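Side-chain contact in tropomodulin TMD-1 (Caenorhabditis elegans, PDB 1PGV), which probably caps actin filaments at their pointed ends, blocking elongation and depolymerization there, and is represented here by its C-terminal domain: residues L118-L123 and E146-M151. Sequence-based numbering, arbitrary orientation. Where two conformers were deposited one is given.
Sequences LLRSTL and EMDMMM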
loop_
_atom_site.group_PDB
_atom_site.type_symbol
_atom_site.label_atom_id
_atom_site.label_comp_id
_atom_site.label_asym_id
_atom_site.label_seq_id
_atom_site.Cartn_x
_atom_site.Cartn_y
_atom_site.Cartn_z
ATOM N N LEU A 118 -3.501 -4.425 5.905
ATOM C CA LEU A 118 -2.866 -3.272 5.262
ATOM C C LEU A 118 -3.925 -2.342 4.657
ATOM O O LEU A 118 -3.859 -1.120 4.826
ATOM C CB LEU A 118 -1.890 -3.729 4.173
ATOM C CG LEU A 118 -0.685 -4.563 4.632
ATOM C CD1 LEU A 118 0.152 -4.935 3.420
ATOM C CD2 LEU A 118 0.142 -3.792 5.651
ATOM N N LEU A 119 -4.901 -2.913 3.957
ATOM C CA LEU A 119 -5.964 -2.102 3.362
ATOM C C LEU A 119 -6.831 -1.432 4.420
ATOM O O LEU A 119 -7.245 -0.288 4.262
ATOM C CB LEU A 119 -6.849 -2.949 2.441
ATOM C CG LEU A 119 -6.537 -2.912 0.945
ATOM C CD1 LEU A 119 -7.423 -3.909 0.220
ATOM C CD2 LEU A 119 -6.776 -1.498 0.402
ATOM N N ARG A 120 -7.117 -2.130 5.514
ATOM C CA ARG A 120 -7.936 -1.517 6.544
ATOM C C ARG A 120 -7.170 -0.362 7.198
ATOM O O ARG A 120 -7.763 0.638 7.609
ATOM C CB ARG A 120 -8.348 -2.567 7.589
ATOM C CG ARG A 120 -9.404 -2.085 8.575
ATOM C CD ARG A 120 -10.230 -3.263 9.092
ATOM N NE ARG A 120 -11.193 -3.750 8.106
ATOM C CZ ARG A 120 -12.443 -3.301 7.997
ATOM N NH1 ARG A 120 -12.881 -2.356 8.816
ATOM N NH2 ARG A 120 -13.260 -3.808 7.084
ATOM N N SER A 121 -5.850 -0.480 7.271
ATOM C CA SER A 121 -5.040 0.571 7.877
ATOM C C SER A 121 -5.021 1.855 7.047
ATOM O O SER A 121 -4.706 2.919 7.566
ATOM C CB SER A 121 -3.606 0.086 8.105
ATOM O OG SER A 121 -2.952 -0.205 6.884
ATOM N N THR A 122 -5.366 1.746 5.770
ATOM C CA THR A 122 -5.378 2.920 4.886
ATOM C C THR A 122 -6.438 3.934 5.320
ATOM O O THR A 122 -6.423 5.094 4.890
ATOM C CB THR A 122 -5.668 2.524 3.421
ATOM O OG1 THR A 122 -7.007 2.024 3.308
ATOM C CG2 THR A 122 -4.685 1.454 2.950
ATOM N N LEU A 123 -7.350 3.504 6.188
ATOM C CA LEU A 123 -8.422 4.378 6.644
ATOM C C LEU A 123 -8.009 5.434 7.656
ATOM O O LEU A 123 -8.710 6.432 7.833
ATOM C CB LEU A 123 -9.566 3.539 7.229
ATOM C CG LEU A 123 -10.276 2.610 6.244
ATOM C CD1 LEU A 123 -11.289 1.733 6.998
ATOM C CD2 LEU A 123 -10.987 3.436 5.177
ATOM N N GLU A 146 -12.082 -11.099 1.534
ATOM C CA GLU A 146 -12.747 -10.278 0.526
ATOM C C GLU A 146 -13.827 -9.383 1.131
ATOM O O GLU A 146 -13.980 -8.223 0.735
ATOM C CB GLU A 146 -13.333 -11.166 -0.574
ATOM C CG GLU A 146 -12.259 -11.832 -1.422
ATOM C CD GLU A 146 -12.764 -12.238 -2.790
ATOM O OE1 GLU A 146 -13.832 -11.739 -3.192
ATOM O OE2 GLU A 146 -12.088 -13.036 -3.468
ATOM N N MET A 147 -14.566 -9.903 2.111
ATOM C CA MET A 147 -15.613 -9.117 2.755
ATOM C C MET A 147 -15.000 -7.979 3.571
ATOM O O MET A 147 -15.555 -6.881 3.643
ATOM C CB MET A 147 -16.465 -10.019 3.651
ATOM C CG MET A 147 -17.044 -11.198 2.893
ATOM S SD MET A 147 -18.190 -10.713 1.589
ATOM C CE MET A 147 -19.170 -12.208 1.417
ATOM N N ASP A 148 -13.848 -8.251 4.172
ATOM C CA ASP A 148 -13.127 -7.265 4.972
ATOM C C ASP A 148 -12.701 -6.132 4.029
ATOM O O ASP A 148 -13.020 -4.956 4.244
ATOM C CB ASP A 148 -11.879 -7.918 5.571
ATOM C CG ASP A 148 -11.081 -6.983 6.461
ATOM O OD1 ASP A 148 -11.058 -5.752 6.206
ATOM O OD2 ASP A 148 -10.445 -7.483 7.416
ATOM N N MET A 149 -11.982 -6.517 2.981
ATOM C CA MET A 149 -11.464 -5.569 1.990
ATOM C C MET A 149 -12.523 -4.714 1.309
ATOM O O MET A 149 -12.337 -3.497 1.137
ATOM C CB MET A 149 -10.683 -6.318 0.915
ATOM C CG MET A 149 -9.409 -6.969 1.404
ATOM S SD MET A 149 -8.505 -7.683 0.037
ATOM C CE MET A 149 -6.872 -7.808 0.768
ATOM N N MET A 150 -13.626 -5.331 0.897
ATOM C CA MET A 150 -14.661 -4.564 0.220
ATOM C C MET A 150 -15.270 -3.505 1.122
ATOM O O MET A 150 -15.599 -2.413 0.660
ATOM C CB MET A 150 -15.753 -5.480 -0.343
ATOM C CG MET A 150 -16.596 -6.204 0.684
ATOM S SD MET A 150 -17.951 -7.077 -0.148
ATOM C CE MET A 150 -19.209 -7.031 1.147
ATOM N N MET A 151 -15.413 -3.806 2.411
ATOM C CA MET A 151 -15.978 -2.824 3.324
ATOM C C MET A 151 -14.975 -1.722 3.650
ATOM O O MET A 151 -15.349 -0.552 3.790
ATOM C CB MET A 151 -16.451 -3.496 4.615
ATOM C CG MET A 151 -17.587 -4.490 4.388
ATOM S SD MET A 151 -18.921 -3.806 3.368
ATOM C CE MET A 151 -19.726 -2.757 4.536
#
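R120 reaches across to the neighbouring helix and grips D148 side-on, NE on the carboxylate oxygen OD1 and NH2 on the backbone O. The straighter bond runs from NE to D148 OD1, 2.8 Å long at 157°, on the syn side but tilted well out of the carboxylate plane; NH2 meets that oxygen too, at 3.1 Å but more bent, from above the plane. OD1 lies almost in the guanidinium plane, yet the two flat groups are turned 58° apart, both nitrogens coming to OD1 from one face of the carboxylate. The bond from NH2 to D148 O, 3.1 Å and also bent, ties the arginine to main chain as well as side chain. The bend at chi3 (-75°) turns the guanidinium out of the line of its extended CB-CG-CD stem, with M151 CB beside its edge. Deeper in, L119 CD1 rests against M149, 3.8 Å from CG and 3.9 Å from SD, the two side chains crossing at about a right angle. Outer salt bridge and buried apolar contact together join helices 112-121 and 143-155, consecutive helices of a leucine-rich-repeat-like fold. I164, just past strand 161-163 of the parallel sheet, touches both L119 and M149, and helices 90-96 and 169-190 flank the pair.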